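PDB 4GOX: polyketide synthase from Synechococcus sp., which probably transfers a sulfo group from the donor PAPS, as the sulfotransferase domain of an olefin-producing polyketide synthase. Local coordinates for residues A[57-62]-A[130-135]; A[26-31]-A[144-149]. One frame throughout, in Å; residues are numbered along the deposited sequence.

In the fold
Both contacts lie in the P-loop-like α/β fold of the sulfotransferase domain, their centres about 11 Å apart. Interaction 2 joins the central strand 26-30 to the turn leading into the neighbouring strand 149-155; interaction 1, nested within the chain between its segments, ties together two loops that follow strands 50-51 and 124-129. The two meet through aromatic and aliphatic packing: Y132 CE2 lies 3.9 Å from F28 CD1, and L59 CD2 is 4.0 Å from F28 CE1. The S131 side chain of interaction 1 is about 10 Å from the bound adenosine-3'-5'-diphosphate, and the F28 side chain of interaction 2 about 13 Å.

Interaction 1. Residues A[57-62]-A[130-135]; sequences HLLPFE and PSYGSD
Y132 reaches from the short 3-10 turn of 130-135 into the loop 57-62, ending with its hydroxyl against the backbone of H57, L58 and L59. Its CG stands anti to the carbonyl carbon, beside the backbone N (chi1 -64°), which sends the phenol across to 57-62. The amide of L58 donates to Y132 OH at 3.0 Å, with an N-H...O angle of 150°, and the amide of L59 adds a weak bond to the same oxygen. Outside the two segments D127 OD1 also bonds this hydroxyl, while a water that accepts from H57 N donates weakly to it, so several partners hold the hydroxyl in place. The phenol itself is packed from several directions. L59 CB sits over one face, 3.6 Å from the centroid in a CH-pi contact; with CG anti to the backbone N (chi1 -157°), the L59 chain brings CD2 to 3.6 Å from Y132 CD2. P60 CD approaches Y132 CE1 obliquely at 3.4 Å, and the H57 imidazole slides past the phenol to present CE1 near S131 OG. A phenylalanine in place of Y132 would probably keep the packing but leave the amides of L58 and L59 and the D127 carboxylate without their shared partner. The type I turn from L58 to F61 is thus fastened to the loop after strand 124-129, a junction of two loops following parallel strands of the sulfotransferase α/β fold.

Interaction 2. Residues A[26-31]-A[144-149]; sequences IAFILS and ILFDQA
The F146 ring is sandwiched between two aliphatic groups: I26 CG2 lies centrally over one face, 3.8 Å from the centroid and 12° off the normal in a CH-pi contact, while the opposite face carries CB of its own neighbour L145, displaced toward the rim. F28 meets F146 differently, with F146 CE2 lying in the plane of the F28 ring at its edge, 3.8 Å from F28 CZ; A149 CB also lies near that plane, beside F28 CE2. These groups pack where a beta-alpha-beta crossover returns to the sheet: the chain runs from strand 124-129 through helix 136-145 to strand 149-155, and strand 26-30 lies between the two strands so connected. Leaving helical geometry after L145, F146 points its side chain back at strand 26-30. On I26, CG1 stands anti to the backbone N (chi1 -170°) and carries CD1 out to 3.8 Å from F146 CZ, so both ends of the branched side chain touch the ring, while CG2 also reaches A149 CB at 3.9 Å. Y113 of helix 109-119 extends the cluster, meeting F146 edge-to-face and touching I26 and F28. The backbones draw together at the start of strand 149-155, next to K150, whose backbone is hydrogen-bonded to I26 and F28; there A149 CA directs its hydrogen at I26 O, 3.4 Å away, with an angle of 145° at the hydrogen.

Interaction 1. Residues A[57-62]-A[130-135]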
ATOM      1  N   HIS A  57       6.943   1.534   5.183  1.00 38.86           N
ATOM      2  CA  HIS A  57       8.012   0.645   4.704  1.00 38.66           C
ATOM      3  C   HIS A  57       8.695  -0.118   5.849  1.00 40.35           C
ATOM      4  O   HIS A  57       9.898   0.016   6.060  1.00 40.74           O
ATOM      5  CB  HIS A  57       9.025   1.371   3.767  1.00 41.36           C
ATOM      6  CG  HIS A  57       9.687   0.423   2.800  1.00 46.19           C
ATOM      7  ND1 HIS A  57       8.937  -0.355   1.917  1.00 46.78           N
ATOM      8  CD2 HIS A  57      10.994   0.084   2.668  1.00 49.34           C
ATOM      9  CE1 HIS A  57       9.815  -1.090   1.250  1.00 46.59           C
ATOM     10  NE2 HIS A  57      11.064  -0.863   1.670  1.00 48.53           N
ATOM     11  N   LEU A  58       7.893  -0.857   6.634  1.00 35.60           N
ATOM     12  CA  LEU A  58       8.353  -1.619   7.813  1.00 35.35           C
ATOM     13  C   LEU A  58       8.419  -3.146   7.585  1.00 38.57           C
ATOM     14  O   LEU A  58       9.384  -3.786   7.987  1.00 38.13           O
ATOM     15  CB  LEU A  58       7.385  -1.354   8.977  1.00 35.45           C
ATOM     16  CG  LEU A  58       7.410   0.066   9.595  1.00 39.57           C
ATOM     17  CD1 LEU A  58       6.196   0.279  10.519  1.00 38.51           C
ATOM     18  CD2 LEU A  58       8.722   0.286  10.354  1.00 37.85           C
ATOM     19  N   LEU A  59       7.387  -3.723   6.956  1.00 36.24           N
ATOM     20  CA  LEU A  59       7.263  -5.172   6.729  1.00 35.44           C
ATOM     21  C   LEU A  59       8.484  -5.921   6.160  1.00 38.03           C
ATOM     22  O   LEU A  59       8.732  -7.020   6.657  1.00 39.44           O
ATOM     23  CB  LEU A  59       5.956  -5.480   5.988  1.00 34.21           C
ATOM     24  CG  LEU A  59       5.362  -6.892   6.124  1.00 38.44           C
ATOM     25  CD1 LEU A  59       4.927  -7.167   7.568  1.00 39.46           C
ATOM     26  CD2 LEU A  59       4.144  -7.030   5.235  1.00 36.69           C
ATOM     27  N   PRO A  60       9.305  -5.377   5.200  1.00 35.38           N
ATOM     28  CA  PRO A  60      10.453  -6.154   4.672  1.00 36.21           C
ATOM     29  C   PRO A  60      11.603  -6.421   5.626  1.00 44.85           C
ATOM     30  O   PRO A  60      12.538  -7.134   5.259  1.00 46.84           O
ATOM     31  CB  PRO A  60      10.989  -5.259   3.548  1.00 37.94           C
ATOM     32  CG  PRO A  60       9.885  -4.332   3.197  1.00 39.85           C
ATOM     33  CD  PRO A  60       9.152  -4.108   4.456  1.00 36.41           C
ATOM     34  N   PHE A  61      11.577  -5.820   6.820  1.00 42.32           N
ATOM     35  CA  PHE A  61      12.712  -5.863   7.754  1.00 43.89           C
ATOM     36  C   PHE A  61      12.385  -6.519   9.064  1.00 48.39           C
ATOM     37  O   PHE A  61      11.249  -6.481   9.514  1.00 48.68           O
ATOM     38  CB  PHE A  61      13.176  -4.414   8.010  1.00 45.16           C
ATOM     39  CG  PHE A  61      13.303  -3.626   6.722  1.00 44.32           C
ATOM     40  CD1 PHE A  61      14.355  -3.875   5.834  1.00 47.26           C
ATOM     41  CD2 PHE A  61      12.344  -2.688   6.365  1.00 43.18           C
ATOM     42  CE1 PHE A  61      14.466  -3.157   4.636  1.00 46.54           C
ATOM     43  CE2 PHE A  61      12.437  -1.996   5.152  1.00 45.56           C
ATOM     44  CZ  PHE A  61      13.504  -2.234   4.298  1.00 43.83           C
ATOM     45  N   GLU A  62      13.389  -7.105   9.677  1.00 45.31           N
ATOM     46  CA  GLU A  62      13.288  -7.778  10.957  1.00 45.71           C
ATOM     47  C   GLU A  62      13.311  -6.731  12.098  1.00 50.13           C
ATOM     48  O   GLU A  62      12.407  -6.704  12.941  1.00 50.37           O
ATOM     49  CB  GLU A  62      14.454  -8.793  11.064  1.00 49.11           C
ATOM     50  CG  GLU A  62      14.389  -9.715  12.252  1.00 54.92           C
ATOM     51  CD  GLU A  62      13.173 -10.603  12.257  1.00 67.30           C
ATOM     52  OE1 GLU A  62      13.180 -11.635  11.549  1.00 58.48           O
ATOM     53  OE2 GLU A  62      12.209 -10.268  12.981  1.00 64.72           O
ATOM     54  N   PRO A 130       3.216  -0.206  -2.276  1.00 34.06           N
ATOM     55  CA  PRO A 130       3.231  -0.740  -3.658  1.00 33.27           C
ATOM     56  C   PRO A 130       4.436  -1.668  -3.925  1.00 38.19           C
ATOM     57  O   PRO A 130       4.716  -2.012  -5.068  1.00 37.22           O
ATOM     58  CB  PRO A 130       3.337   0.524  -4.520  1.00 36.70           C
ATOM     59  CG  PRO A 130       4.036   1.552  -3.625  1.00 41.16           C
ATOM     60  CD  PRO A 130       3.931   1.091  -2.176  1.00 35.84           C
ATOM     61  N   SER A 131       5.184  -2.037  -2.882  1.00 35.62           N
ATOM     62  CA  SER A 131       6.361  -2.877  -3.055  1.00 36.16           C
ATOM     63  C   SER A 131       6.346  -4.133  -2.176  1.00 35.44           C
ATOM     64  O   SER A 131       6.965  -5.085  -2.586  1.00 34.31           O
ATOM     65  CB  SER A 131       7.645  -2.058  -2.835  1.00 39.82           C
ATOM     66  OG  SER A 131       7.773  -1.696  -1.482  1.00 43.14           O
ATOM     67  N   TYR A 132       5.580  -4.180  -1.037  1.00 30.86           N
ATOM     68  CA  TYR A 132       5.563  -5.417  -0.209  1.00 31.19           C
ATOM     69  C   TYR A 132       5.201  -6.661  -1.048  1.00 34.67           C
ATOM     70  O   TYR A 132       5.830  -7.694  -0.871  1.00 34.74           O
ATOM     71  CB  TYR A 132       4.590  -5.354   0.987  1.00 30.51           C
ATOM     72  CG  TYR A 132       4.827  -4.352   2.107  1.00 30.24           C
ATOM     73  CD1 TYR A 132       6.044  -3.683   2.238  1.00 31.55           C
ATOM     74  CD2 TYR A 132       3.851  -4.119   3.068  1.00 30.95           C
ATOM     75  CE1 TYR A 132       6.243  -2.735   3.251  1.00 34.43           C
ATOM     76  CE2 TYR A 132       4.037  -3.182   4.088  1.00 31.90           C
ATOM     77  CZ  TYR A 132       5.234  -2.493   4.176  1.00 37.69           C
ATOM     78  OH  TYR A 132       5.399  -1.610   5.217  1.00 39.97           O
ATOM     79  N   GLY A 133       4.241  -6.537  -1.962  1.00 31.39           N
ATOM     80  CA  GLY A 133       3.793  -7.659  -2.820  1.00 31.81           C
ATOM     81  C   GLY A 133       4.770  -8.167  -3.856  1.00 37.62           C
ATOM     82  O   GLY A 133       4.568  -9.252  -4.408  1.00 40.06           O
ATOM     83  N   SER A 134       5.877  -7.427  -4.109  1.00 36.63           N
ATOM     84  CA  SER A 134       6.916  -7.854  -5.069  1.00 39.60           C
ATOM     85  C   SER A 134       7.699  -9.085  -4.615  1.00 42.94           C
ATOM     86  O   SER A 134       8.370  -9.719  -5.419  1.00 43.69           O
ATOM     87  CB  SER A 134       7.879  -6.705  -5.357  1.00 46.59           C
ATOM     88  OG  SER A 134       7.171  -5.690  -6.055  1.00 58.41           O
ATOM     89  N   ASP A 135       7.599  -9.427  -3.328  1.00 40.47           N
ATOM     90  CA  ASP A 135       8.307 -10.547  -2.716  1.00 41.91           C
ATOM     91  C   ASP A 135       7.371 -11.203  -1.713  1.00 43.77           C
ATOM     92  O   ASP A 135       7.040 -10.626  -0.669  1.00 42.52           O
ATOM     93  CB  ASP A 135       9.564 -10.017  -1.989  1.00 45.76           C
ATOM     94  CG  ASP A 135      10.503 -11.059  -1.403  1.00 56.74           C
ATOM     95  OD1 ASP A 135      10.150 -12.268  -1.422  1.00 58.43           O
ATOM     96  OD2 ASP A 135      11.600 -10.674  -0.962  1.00 62.57           O
TER
HETATM   97  O   HOH W   1       4.547   0.762   3.422  1.00 33.95           O

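Interaction 2. Residues A[26-31]-A[144-149]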
ATOM      1  N   ILE A  26      -5.051  -4.644  12.055  1.00 47.60           N
ATOM      2  CA  ILE A  26      -4.177  -3.854  11.187  1.00 44.45           C
ATOM      3  C   ILE A  26      -4.632  -4.168   9.788  1.00 44.33           C
ATOM      4  O   ILE A  26      -5.118  -5.275   9.526  1.00 41.49           O
ATOM      5  CB  ILE A  26      -2.645  -4.163  11.381  1.00 47.01           C
ATOM      6  CG1 ILE A  26      -1.773  -3.127  10.614  1.00 45.20           C
ATOM      7  CG2 ILE A  26      -2.268  -5.638  11.007  1.00 47.41           C
ATOM      8  CD1 ILE A  26      -0.364  -3.159  10.841  1.00 47.68           C
ATOM      9  N   ALA A  27      -4.459  -3.217   8.883  1.00 41.36           N
ATOM     10  CA  ALA A  27      -4.803  -3.467   7.504  1.00 40.42           C
ATOM     11  C   ALA A  27      -3.681  -2.994   6.603  1.00 41.79           C
ATOM     12  O   ALA A  27      -2.914  -2.105   6.977  1.00 40.98           O
ATOM     13  CB  ALA A  27      -6.129  -2.801   7.137  1.00 41.17           C
ATOM     14  N   PHE A  28      -3.577  -3.616   5.425  1.00 35.19           N
ATOM     15  CA  PHE A  28      -2.590  -3.242   4.433  1.00 33.72           C
ATOM     16  C   PHE A  28      -3.280  -2.945   3.117  1.00 37.70           C
ATOM     17  O   PHE A  28      -4.232  -3.645   2.760  1.00 37.57           O
ATOM     18  CB  PHE A  28      -1.602  -4.408   4.184  1.00 33.90           C
ATOM     19  CG  PHE A  28      -0.731  -4.756   5.360  1.00 34.39           C
ATOM     20  CD1 PHE A  28       0.540  -4.210   5.485  1.00 34.59           C
ATOM     21  CD2 PHE A  28      -1.166  -5.660   6.324  1.00 34.99           C
ATOM     22  CE1 PHE A  28       1.344  -4.520   6.581  1.00 35.78           C
ATOM     23  CE2 PHE A  28      -0.369  -5.965   7.418  1.00 38.98           C
ATOM     24  CZ  PHE A  28       0.886  -5.392   7.544  1.00 36.54           C
ATOM     25  N   ILE A  29      -2.717  -2.001   2.351  1.00 33.66           N
ATOM     26  CA  ILE A  29      -3.128  -1.741   0.973  1.00 32.72           C
ATOM     27  C   ILE A  29      -1.949  -2.251   0.195  1.00 35.15           C
ATOM     28  O   ILE A  29      -0.837  -1.717   0.311  1.00 33.21           O
ATOM     29  CB  ILE A  29      -3.448  -0.263   0.587  1.00 36.12           C
ATOM     30  CG1 ILE A  29      -4.618   0.304   1.403  1.00 37.56           C
ATOM     31  CG2 ILE A  29      -3.739  -0.180  -0.939  1.00 34.59           C
ATOM     32  CD1 ILE A  29      -4.732   1.817   1.308  1.00 35.63           C
ATOM     33  N   LEU A  30      -2.182  -3.342  -0.548  1.00 32.11           N
ATOM     34  CA  LEU A  30      -1.171  -3.980  -1.336  1.00 30.28           C
ATOM     35  C   LEU A  30      -1.503  -3.867  -2.796  1.00 34.84           C
ATOM     36  O   LEU A  30      -2.635  -4.111  -3.220  1.00 33.85           O
ATOM     37  CB  LEU A  30      -1.024  -5.464  -0.935  1.00 30.36           C
ATOM     38  CG  LEU A  30      -0.723  -5.775   0.545  1.00 33.74           C
ATOM     39  CD1 LEU A  30      -0.824  -7.256   0.778  1.00 33.52           C
ATOM     40  CD2 LEU A  30       0.667  -5.281   0.952  1.00 32.93           C
ATOM     41  N   SER A  31      -0.496  -3.529  -3.587  1.00 31.12           N
ATOM     42  CA  SER A  31      -0.653  -3.454  -5.034  1.00 31.20           C
ATOM     43  C   SER A  31       0.699  -3.441  -5.691  1.00 37.39           C
ATOM     44  O   SER A  31       1.741  -3.322  -5.038  1.00 36.65           O
ATOM     45  CB  SER A  31      -1.390  -2.175  -5.432  1.00 32.97           C
ATOM     46  OG  SER A  31      -0.601  -1.012  -5.244  1.00 35.26           O
ATOM     47  N   ILE A 144       3.155 -13.945  10.022  1.00 47.00           N
ATOM     48  CA  ILE A 144       4.011 -14.295  11.152  1.00 49.46           C
ATOM     49  C   ILE A 144       3.778 -13.325  12.330  1.00 53.94           C
ATOM     50  O   ILE A 144       3.656 -13.765  13.470  1.00 57.14           O
ATOM     51  CB  ILE A 144       5.510 -14.416  10.708  1.00 52.80           C
ATOM     52  CG1 ILE A 144       5.765 -15.829  10.117  1.00 55.07           C
ATOM     53  CG2 ILE A 144       6.498 -14.138  11.862  1.00 54.82           C
ATOM     54  CD1 ILE A 144       6.880 -15.947   9.112  1.00 63.87           C
ATOM     55  N   LEU A 145       3.691 -12.017  12.055  1.00 47.96           N
ATOM     56  CA  LEU A 145       3.542 -10.981  13.096  1.00 48.80           C
ATOM     57  C   LEU A 145       2.141 -10.761  13.668  1.00 53.39           C
ATOM     58  O   LEU A 145       2.029 -10.384  14.834  1.00 55.63           O
ATOM     59  CB  LEU A 145       4.065  -9.617  12.599  1.00 46.85           C
ATOM     60  CG  LEU A 145       5.538  -9.503  12.187  1.00 50.86           C
ATOM     61  CD1 LEU A 145       5.791  -8.158  11.516  1.00 49.21           C
ATOM     62  CD2 LEU A 145       6.485  -9.718  13.381  1.00 52.55           C
ATOM     63  N   PHE A 146       1.094 -10.936  12.851  1.00 48.27           N
ATOM     64  CA  PHE A 146      -0.287 -10.601  13.217  1.00 48.18           C
ATOM     65  C   PHE A 146      -1.288 -11.736  13.163  1.00 54.65           C
ATOM     66  O   PHE A 146      -1.222 -12.585  12.272  1.00 53.28           O
ATOM     67  CB  PHE A 146      -0.793  -9.474  12.303  1.00 46.52           C
ATOM     68  CG  PHE A 146       0.138  -8.292  12.195  1.00 45.26           C
ATOM     69  CD1 PHE A 146       0.237  -7.365  13.231  1.00 48.45           C
ATOM     70  CD2 PHE A 146       0.881  -8.076  11.038  1.00 42.35           C
ATOM     71  CE1 PHE A 146       1.095  -6.270  13.129  1.00 46.95           C
ATOM     72  CE2 PHE A 146       1.721  -6.973  10.933  1.00 43.01           C
ATOM     73  CZ  PHE A 146       1.830  -6.084  11.982  1.00 42.82           C
ATOM     74  N   ASP A 147      -2.277 -11.686  14.066  1.00 53.99           N
ATOM     75  CA  ASP A 147      -3.372 -12.654  14.134  1.00 56.37           C
ATOM     76  C   ASP A 147      -4.491 -12.253  13.202  1.00 59.14           C
ATOM     77  O   ASP A 147      -5.094 -13.113  12.561  1.00 59.96           O
ATOM     78  CB  ASP A 147      -3.972 -12.676  15.556  1.00 62.11           C
ATOM     79  CG  ASP A 147      -3.315 -13.587  16.578  1.00 75.33           C
ATOM     80  OD1 ASP A 147      -3.629 -13.443  17.781  1.00 79.27           O
ATOM     81  OD2 ASP A 147      -2.544 -14.496  16.168  1.00 79.22           O
ATOM     82  N   GLN A 148      -4.794 -10.945  13.161  1.00 54.77           N
ATOM     83  CA  GLN A 148      -5.940 -10.367  12.462  1.00 54.61           C
ATOM     84  C   GLN A 148      -5.618  -9.337  11.377  1.00 55.96           C
ATOM     85  O   GLN A 148      -6.398  -8.398  11.206  1.00 56.52           O
ATOM     86  CB  GLN A 148      -6.900  -9.750  13.503  1.00 58.65           C
ATOM     87  CG  GLN A 148      -7.756 -10.767  14.246  1.00 90.25           C
ATOM     88  CD  GLN A 148      -9.051 -11.043  13.525  1.00119.70           C
ATOM     89  OE1 GLN A 148     -10.081 -10.409  13.790  1.00119.33           O
ATOM     90  NE2 GLN A 148      -9.034 -12.002  12.603  1.00111.39           N
ATOM     91  N   ALA A 149      -4.517  -9.515  10.603  1.00 49.45           N
ATOM     92  CA  ALA A 149      -4.215  -8.586   9.499  1.00 45.03           C
ATOM     93  C   ALA A 149      -5.255  -8.717   8.387  1.00 46.75           C
ATOM     94  O   ALA A 149      -5.661  -9.827   8.043  1.00 48.06           O
ATOM     95  CB  ALA A 149      -2.828  -8.849   8.935  1.00 43.69           C
TER